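Local coordinates for extracellular ligand-binding receptor (Desulfitobacterium hafniense, PDB 4Q6B), which binds leucine and, as a substrate-binding protein of the leucine-binding family, probably hands amino acids to an ABC transporter for uptake, at residues I86-A91 with P109-H114; I79-S84 with L99-P104. One frame throughout, in Å; residues are numbered along the deposited sequence.

In the fold
Both contacts belong to one domain of the periplasmic binding protein fold, the one built on the five-stranded parallel sheet, and their centres lie 9 Å apart. Their segments alternate along the chain: 79-84, 86-91, 99-104, then 109-114. Contact 2 joins the end of strand 75-79 to strand 101-103, while contact 1 sets the intervening helix 84-97 against the loop that leads on to strand 119-121. Ser87 OG lies 2.9 Å from His81 N, a probable hydrogen bond tying helix to turn; the same hydroxyl is hydrogen-bonded to Ser106 OG. The result illustrates a common design: the ends of two neighbouring inner strands, a helix start and the following loop are fixed together where leucine is held.

Contact 1: I86-A91 with P109-H114; sequences ISIPAA and PDLTDH
Asp110 reaches across the end of Ile88 from the 3-10 segment 109-111. Its CG is anti to the backbone N (chi1 -171°), which swings the carboxylate over the isoleucine, and OD2 comes to 3.7 Å from Ile88 CD1. The two side chains cross at about a right angle. Leu111 supplies most of the apolar contact on this side: its CD1 methyl lies 3.9 Å from Ile88 CG1 and meets Ala91 CB at 4.2 Å, wedged between residues one helical turn apart. The chain then turns back and His114 comes up beside the other branch of Ile88, its ring set obliquely to the methyl, with NE2 3.7 Å from Ile88 CG2. The same NE2 donates to Asp110 OD2 at 2.9 Å, arriving from above the carboxylate plane (44° out of it). This bond holds imidazole and carboxylate together, so that OD2 lies against both methyls of Ile88 and the imidazole against CG2. Residues 109-114 meet 86-91 through packing, with no hydrogen bond between them; just beyond, the hydroxyl of Tyr116 bonds to Ile88 O. Beneath, Leu111 and Ala91 rest on Val119 of strand 119-121, and Ala91 also touches Met101 of strand 101-103; Pro89 packs against helix 59-70.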
ATOM      1  N   ILE A  86       3.371 -10.544  -7.326  1.00 14.50           N
ATOM      2  CA  ILE A  86       3.640 -10.183  -8.719  1.00 13.33           C
ATOM      3  C   ILE A  86       4.729  -9.134  -8.826  1.00 15.51           C
ATOM      4  O   ILE A  86       5.667  -9.295  -9.599  1.00 14.79           O
ATOM      5  CB  ILE A  86       2.324  -9.732  -9.394  1.00 14.59           C
ATOM      6  CG1 ILE A  86       1.285 -10.831  -9.189  1.00 14.67           C
ATOM      7  CG2 ILE A  86       2.549  -9.354 -10.906  1.00 16.72           C
ATOM      8  CD1 ILE A  86      -0.004 -10.558  -9.959  1.00 18.75           C
ATOM      9  N   SER A  87       4.679  -8.076  -8.018  1.00 12.38           N
ATOM     10  CA  SER A  87       5.710  -7.037  -8.126  1.00 17.79           C
ATOM     11  C   SER A  87       7.126  -7.568  -7.862  1.00 13.88           C
ATOM     12  O   SER A  87       8.087  -7.148  -8.526  1.00 12.71           O
ATOM     13  CB  SER A  87       5.419  -5.882  -7.150  1.00 13.97           C
ATOM     14  OG  SER A  87       4.287  -5.146  -7.551  1.00 16.41           O
ATOM     15  N   ILE A  88       7.288  -8.439  -6.875  1.00 15.27           N
ATOM     16  CA  ILE A  88       8.636  -8.908  -6.554  1.00 15.63           C
ATOM     17  C   ILE A  88       9.323  -9.624  -7.751  1.00 17.91           C
ATOM     18  O   ILE A  88      10.417  -9.226  -8.174  1.00 16.57           O
ATOM     19  CB  ILE A  88       8.617  -9.765  -5.263  1.00 18.59           C
ATOM     20  CG1 ILE A  88       8.238  -8.860  -4.068  1.00 15.41           C
ATOM     21  CG2 ILE A  88       9.935 -10.500  -5.052  1.00 19.40           C
ATOM     22  CD1 ILE A  88       7.887  -9.732  -2.835  1.00 16.52           C
ATOM     23  N   PRO A  89       8.672 -10.628  -8.344  1.00 14.89           N
ATOM     24  CA  PRO A  89       9.383 -11.189  -9.516  1.00 14.00           C
ATOM     25  C   PRO A  89       9.368 -10.267 -10.745  1.00 16.49           C
ATOM     26  O   PRO A  89      10.370 -10.246 -11.501  1.00 16.13           O
ATOM     27  CB  PRO A  89       8.630 -12.493  -9.811  1.00 16.39           C
ATOM     28  CG  PRO A  89       7.342 -12.373  -9.117  1.00 16.78           C
ATOM     29  CD  PRO A  89       7.517 -11.450  -7.926  1.00 15.00           C
ATOM     30  N   ALA A  90       8.280  -9.517 -10.959  1.00 12.60           N
ATOM     31  CA  ALA A  90       8.254  -8.617 -12.124  1.00 12.20           C
ATOM     32  C   ALA A  90       9.367  -7.559 -12.022  1.00 13.82           C
ATOM     33  O   ALA A  90       9.963  -7.198 -13.022  1.00 13.65           O
ATOM     34  CB  ALA A  90       6.896  -7.900 -12.260  1.00 13.59           C
ATOM     35  N   ALA A  91       9.640  -7.089 -10.805  1.00 15.97           N
ATOM     36  CA  ALA A  91      10.740  -6.140 -10.568  1.00 15.92           C
ATOM     37  C   ALA A  91      12.080  -6.653 -11.077  1.00 12.67           C
ATOM     38  O   ALA A  91      12.963  -5.818 -11.419  1.00 13.41           O
ATOM     39  CB  ALA A  91      10.869  -5.862  -9.060  1.00 13.80           C
ATOM     40  N   PRO A 109       8.029  -6.203   2.638  1.00 16.91           N
ATOM     41  CA  PRO A 109       9.430  -5.802   2.845  1.00 18.71           C
ATOM     42  C   PRO A 109      10.410  -6.428   1.846  1.00 21.37           C
ATOM     43  O   PRO A 109      11.432  -5.815   1.514  1.00 22.64           O
ATOM     44  CB  PRO A 109       9.711  -6.288   4.269  1.00 17.75           C
ATOM     45  CG  PRO A 109       8.356  -6.193   4.966  1.00 19.04           C
ATOM     46  CD  PRO A 109       7.349  -6.603   3.887  1.00 18.21           C
ATOM     47  N   ASP A 110      10.099  -7.615   1.333  1.00 18.35           N
ATOM     48  CA  ASP A 110      11.008  -8.331   0.464  1.00 14.96           C
ATOM     49  C   ASP A 110      11.237  -7.620  -0.899  1.00 12.68           C
ATOM     50  O   ASP A 110      12.218  -7.918  -1.619  1.00 15.16           O
ATOM     51  CB  ASP A 110      10.460  -9.746   0.249  1.00 16.95           C
ATOM     52  CG  ASP A 110      11.437 -10.633  -0.453  1.00 21.66           C
ATOM     53  OD1 ASP A 110      12.573 -10.833   0.075  1.00 21.71           O
ATOM     54  OD2 ASP A 110      11.090 -11.122  -1.546  1.00 21.51           O
ATOM     55  N   LEU A 111      10.317  -6.733  -1.279  1.00 14.89           N
ATOM     56  CA  LEU A 111      10.429  -6.046  -2.561  1.00 14.29           C
ATOM     57  C   LEU A 111      11.770  -5.335  -2.655  1.00 15.96           C
ATOM     58  O   LEU A 111      12.400  -5.292  -3.731  1.00 17.24           O
ATOM     59  CB  LEU A 111       9.251  -5.085  -2.758  1.00 15.07           C
ATOM     60  CG  LEU A 111       9.314  -4.301  -4.072  1.00 13.79           C
ATOM     61  CD1 LEU A 111       9.187  -5.260  -5.237  1.00 13.59           C
ATOM     62  CD2 LEU A 111       8.190  -3.229  -4.084  1.00 17.32           C
ATOM     63  N   THR A 112      12.247  -4.804  -1.520  1.00 16.17           N
ATOM     64  CA  THR A 112      13.460  -3.968  -1.572  1.00 15.38           C
ATOM     65  C   THR A 112      14.656  -4.688  -0.967  1.00 17.83           C
ATOM     66  O   THR A 112      15.668  -4.068  -0.614  1.00 21.72           O
ATOM     67  CB  THR A 112      13.216  -2.606  -0.866  1.00 19.86           C
ATOM     68  OG1 THR A 112      12.663  -2.842   0.427  1.00 21.97           O
ATOM     69  CG2 THR A 112      12.219  -1.789  -1.651  1.00 19.30           C
ATOM     70  N   ASP A 113      14.545  -6.019  -0.911  1.00 17.54           N
ATOM     71  CA  ASP A 113      15.575  -6.863  -0.334  1.00 16.46           C
ATOM     72  C   ASP A 113      16.254  -7.712  -1.392  1.00 17.25           C
ATOM     73  O   ASP A 113      16.774  -8.782  -1.089  1.00 21.61           O
ATOM     74  CB  ASP A 113      14.963  -7.816   0.726  1.00 20.09           C
ATOM     75  CG  ASP A 113      14.679  -7.132   2.046  1.00 25.51           C
ATOM     76  OD1 ASP A 113      15.070  -5.949   2.250  1.00 26.63           O
ATOM     77  OD2 ASP A 113      14.048  -7.798   2.898  1.00 23.94           O
ATOM     78  N   HIS A 114      16.261  -7.268  -2.654  1.00 18.19           N
ATOM     79  CA  HIS A 114      16.900  -8.070  -3.710  1.00 16.71           C
ATOM     80  C   HIS A 114      18.027  -7.315  -4.431  1.00 17.07           C
ATOM     81  O   HIS A 114      18.487  -7.751  -5.489  1.00 19.37           O
ATOM     82  CB  HIS A 114      15.845  -8.443  -4.769  1.00 20.20           C
ATOM     83  CG  HIS A 114      14.891  -9.499  -4.310  1.00 20.54           C
ATOM     84  ND1 HIS A 114      15.180 -10.839  -4.391  1.00 22.16           N
ATOM     85  CD2 HIS A 114      13.660  -9.412  -3.753  1.00 22.05           C
ATOM     86  CE1 HIS A 114      14.177 -11.542  -3.897  1.00 24.69           C
ATOM     87  NE2 HIS A 114      13.240 -10.703  -3.502  1.00 22.21           N
TER

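Contact 2: I79-S84 with L99-P104; sequences IGHRNS and LVMLSP. With LEU (leucine), chain B.
Ser103 and His81 join strand 101-103 to the turn that presents Arg82, Asn83 and Ser84 to the bound leucine. Ser84 takes both carboxylate oxygens of the ligand: its backbone N points almost straight (170°) at leucine O, 2.9 Å away, and its OG donates to OXT at 2.6 Å. Since Ser84 N belongs to the first turn of helix 84-97, the helix start probably helps to stabilise the negative charge. Arg82, extended from CG to NE, lays one face of its guanidinium over the ligand's branched end, NH2 being 3.6 Å from leucine CD2. With an alanine here, that flat group would be gone, and the leucine side chain would probably lose one wall of its packing and be freer to turn.

This side of the pocket is formed at the carboxyl end of a parallel sheet, in the β-α-β crossover from strand 75-79 through helix 84-97 to strand 101-103, as in other periplasmic binding proteins, whose ligand lies in the cleft between two lobes; Asn231 binds the leucine as well. Behind it, Ser103 OG, anti to its backbone nitrogen (chi1 -179°), donates to His81 O at 2.7 Å, while Ala105 N and Ser106 N bond to the same hydroxyl. A cis peptide precedes His81, and Gly80 has a backbone conformation in which a side chain would collide with the carbonyl oxygen of Ile79. Gly80 N bonds to Leu102 O at 2.9 Å from above the carbonyl plane, continuing the parallel pairing of Ile79 with Leu102. Ile79 CG2 touches Pro104 CD at 3.9 Å, and the selenium of selenomethionine Met101 sits at the edge of the His81 ring, 5.4 Å from its centroid. Asp55 and Tyr94 bind that imidazole's two nitrogens and fix its rotation.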
ATOM      1  N   ILE A  79       4.283   2.099 -13.561  1.00 11.47           N
ATOM      2  CA  ILE A  79       3.571   2.174 -12.274  1.00 10.01           C
ATOM      3  C   ILE A  79       2.923   0.810 -12.089  1.00 13.42           C
ATOM      4  O   ILE A  79       2.164   0.363 -12.941  1.00 14.32           O
ATOM      5  CB  ILE A  79       2.462   3.262 -12.283  1.00 10.06           C
ATOM      6  CG1 ILE A  79       3.147   4.628 -12.335  1.00 12.85           C
ATOM      7  CG2 ILE A  79       1.676   3.231 -10.956  1.00 13.31           C
ATOM      8  CD1 ILE A  79       2.182   5.772 -12.514  1.00 16.41           C
ATOM      9  N   GLY A  80       3.274   0.128 -11.007  1.00 13.03           N
ATOM     10  CA  GLY A  80       2.702  -1.176 -10.705  1.00 11.71           C
ATOM     11  C   GLY A  80       3.729  -1.991  -9.909  1.00  9.71           C
ATOM     12  O   GLY A  80       4.742  -1.422  -9.524  1.00 13.13           O
ATOM     13  N   HIS A  81       3.447  -3.277  -9.616  1.00 13.43           N
ATOM     14  CA  HIS A  81       2.117  -3.883  -9.786  1.00 12.33           C
ATOM     15  C   HIS A  81       1.391  -3.732  -8.427  1.00 14.79           C
ATOM     16  O   HIS A  81       1.893  -3.036  -7.521  1.00 15.00           O
ATOM     17  CB  HIS A  81       2.249  -5.365 -10.188  1.00 11.65           C
ATOM     18  CG  HIS A  81       2.888  -5.569 -11.536  1.00 11.39           C
ATOM     19  ND1 HIS A  81       2.286  -6.326 -12.529  1.00 12.57           N
ATOM     20  CD2 HIS A  81       4.048  -5.107 -12.070  1.00 13.60           C
ATOM     21  CE1 HIS A  81       3.045  -6.320 -13.608  1.00 12.04           C
ATOM     22  NE2 HIS A  81       4.123  -5.591 -13.359  1.00 13.52           N
ATOM     23  N   ARG A  82       0.231  -4.361  -8.261  1.00 13.45           N
ATOM     24  CA  ARG A  82      -0.529  -4.173  -7.007  1.00 14.50           C
ATOM     25  C   ARG A  82      -0.076  -5.203  -5.988  1.00 14.75           C
ATOM     26  O   ARG A  82       0.357  -4.857  -4.866  1.00 16.63           O
ATOM     27  CB  ARG A  82      -2.020  -4.386  -7.252  1.00 15.15           C
ATOM     28  CG  ARG A  82      -2.887  -4.071  -6.021  1.00 18.55           C
ATOM     29  CD  ARG A  82      -4.381  -4.254  -6.377  1.00 18.91           C
ATOM     30  NE  ARG A  82      -5.318  -3.935  -5.291  1.00 23.03           N
ATOM     31  CZ  ARG A  82      -5.851  -4.833  -4.472  1.00 33.31           C
ATOM     32  NH1 ARG A  82      -6.698  -4.442  -3.525  1.00 36.78           N
ATOM     33  NH2 ARG A  82      -5.530  -6.116  -4.601  1.00 37.41           N
ATOM     34  N   ASN A  83      -0.095  -6.465  -6.382  1.00 13.89           N
ATOM     35  CA  ASN A  83       0.151  -7.533  -5.412  1.00 15.04           C
ATOM     36  C   ASN A  83       1.644  -7.751  -5.272  1.00 15.76           C
ATOM     37  O   ASN A  83       2.350  -7.838  -6.288  1.00 16.74           O
ATOM     38  CB  ASN A  83      -0.461  -8.870  -5.900  1.00 16.91           C
ATOM     39  CG  ASN A  83      -1.962  -8.773  -6.099  1.00 23.68           C
ATOM     40  OD1 ASN A  83      -2.411  -8.315  -7.149  1.00 22.52           O
ATOM     41  ND2 ASN A  83      -2.741  -9.154  -5.080  1.00 29.02           N
ATOM     42  N   SER A  84       2.136  -7.866  -4.045  1.00 13.52           N
ATOM     43  CA  SER A  84       3.579  -8.128  -3.895  1.00 12.32           C
ATOM     44  C   SER A  84       4.066  -9.421  -4.552  1.00 13.29           C
ATOM     45  O   SER A  84       5.199  -9.476  -5.046  1.00 15.44           O
ATOM     46  CB  SER A  84       3.971  -8.130  -2.406  1.00 13.26           C
ATOM     47  OG  SER A  84       3.814  -6.845  -1.834  1.00 16.08           O
ATOM     48  N   LEU A  99      14.563  -0.145 -16.218  1.00 13.24           N
ATOM     49  CA  LEU A  99      13.321   0.622 -16.317  1.00 11.39           C
ATOM     50  C   LEU A  99      12.692   0.742 -14.941  1.00 13.92           C
ATOM     51  O   LEU A  99      12.514  -0.270 -14.259  1.00 13.43           O
ATOM     52  CB  LEU A  99      12.373  -0.131 -17.260  1.00 11.90           C
ATOM     53  CG  LEU A  99      11.012   0.491 -17.587  1.00 12.41           C
ATOM     54  CD1 LEU A  99      11.250   1.834 -18.288  1.00 13.43           C
ATOM     55  CD2 LEU A  99      10.270  -0.486 -18.504  1.00 14.60           C
ATOM     56  N   VAL A 100      12.365   1.972 -14.534  1.00 12.55           N
ATOM     57  CA  VAL A 100      11.721   2.180 -13.237  1.00 13.02           C
ATOM     58  C   VAL A 100      10.394   1.459 -13.118  1.00 12.47           C
ATOM     59  O   VAL A 100       9.547   1.503 -14.017  1.00 13.63           O
ATOM     60  CB  VAL A 100      11.526   3.678 -12.945  1.00 13.13           C
ATOM     61  CG1 VAL A 100      10.456   3.918 -11.811  1.00 15.29           C
ATOM     62  CG2 VAL A 100      12.851   4.295 -12.556  1.00 15.20           C
HETATM   63  N   MSE A 101      10.244   0.742 -12.002  1.00 10.58           N
HETATM   64  CA  MSE A 101       8.955   0.203 -11.608  1.00 10.50           C
HETATM   65  C   MSE A 101       8.588   0.881 -10.297  1.00 10.65           C
HETATM   66  O   MSE A 101       9.368   0.845  -9.359  1.00 14.38           O
HETATM   67  CB  MSE A 101       9.045  -1.306 -11.370  1.00 12.54           C
HETATM   68  CG  MSE A 101       7.657  -1.924 -11.250  1.00 12.64           C
HETATM   69 SE   MSE A 101       7.661  -3.624 -10.240  1.00 21.86          SE
HETATM   70  CE  MSE A 101       7.695  -2.784  -8.478  1.00 15.42           C
ATOM     71  N   LEU A 102       7.449   1.559 -10.248  1.00 12.01           N
ATOM     72  CA  LEU A 102       7.085   2.294  -9.005  1.00 12.34           C
ATOM     73  C   LEU A 102       5.747   1.726  -8.547  1.00 11.22           C
ATOM     74  O   LEU A 102       4.748   1.934  -9.241  1.00 12.67           O
ATOM     75  CB  LEU A 102       7.005   3.796  -9.280  1.00 12.26           C
ATOM     76  CG  LEU A 102       6.456   4.689  -8.166  1.00 15.85           C
ATOM     77  CD1 LEU A 102       7.327   4.649  -6.947  1.00 22.10           C
ATOM     78  CD2 LEU A 102       6.393   6.160  -8.661  1.00 16.91           C
ATOM     79  N   SER A 103       5.731   0.992  -7.437  1.00 11.52           N
ATOM     80  CA  SER A 103       4.500   0.376  -6.978  1.00 12.76           C
ATOM     81  C   SER A 103       3.741   1.221  -5.988  1.00 14.70           C
ATOM     82  O   SER A 103       4.254   1.650  -4.980  1.00 14.66           O
ATOM     83  CB  SER A 103       4.719  -1.002  -6.354  1.00 15.00           C
ATOM     84  OG  SER A 103       3.480  -1.548  -5.948  1.00 12.54           O
ATOM     85  N   PRO A 104       2.414   1.434  -6.370  1.00 14.44           N
ATOM     86  CA  PRO A 104       1.636   2.182  -5.385  1.00 14.55           C
ATOM     87  C   PRO A 104       0.839   1.285  -4.441  1.00 13.09           C
ATOM     88  O   PRO A 104      -0.051   1.781  -3.781  1.00 17.23           O
ATOM     89  CB  PRO A 104       0.698   3.013  -6.249  1.00 18.71           C
ATOM     90  CG  PRO A 104       0.298   2.083  -7.319  1.00 17.30           C
ATOM     91  CD  PRO A 104       1.494   1.232  -7.603  1.00 17.18           C
TER
HETATM   92  N   LEU B 401      -0.466  -4.651   0.024  1.00 27.69           N
HETATM   93  CA  LEU B 401      -0.882  -5.805  -0.782  1.00 26.83           C
HETATM   94  C   LEU B 401       0.329  -6.549  -1.320  1.00 22.04           C
HETATM   95  O   LEU B 401       0.201  -7.593  -1.945  1.00 21.18           O
HETATM   96  CB  LEU B 401      -1.765  -5.328  -1.934  1.00 23.66           C
HETATM   97  CG  LEU B 401      -3.031  -4.818  -1.234  1.00 28.99           C
HETATM   98  CD1 LEU B 401      -3.418  -3.461  -1.744  1.00 35.42           C
HETATM   99  CD2 LEU B 401      -4.203  -5.787  -1.298  1.00 26.01           C
HETATM  100  OXT LEU B 401       1.461  -6.103  -1.080  1.00 21.01           O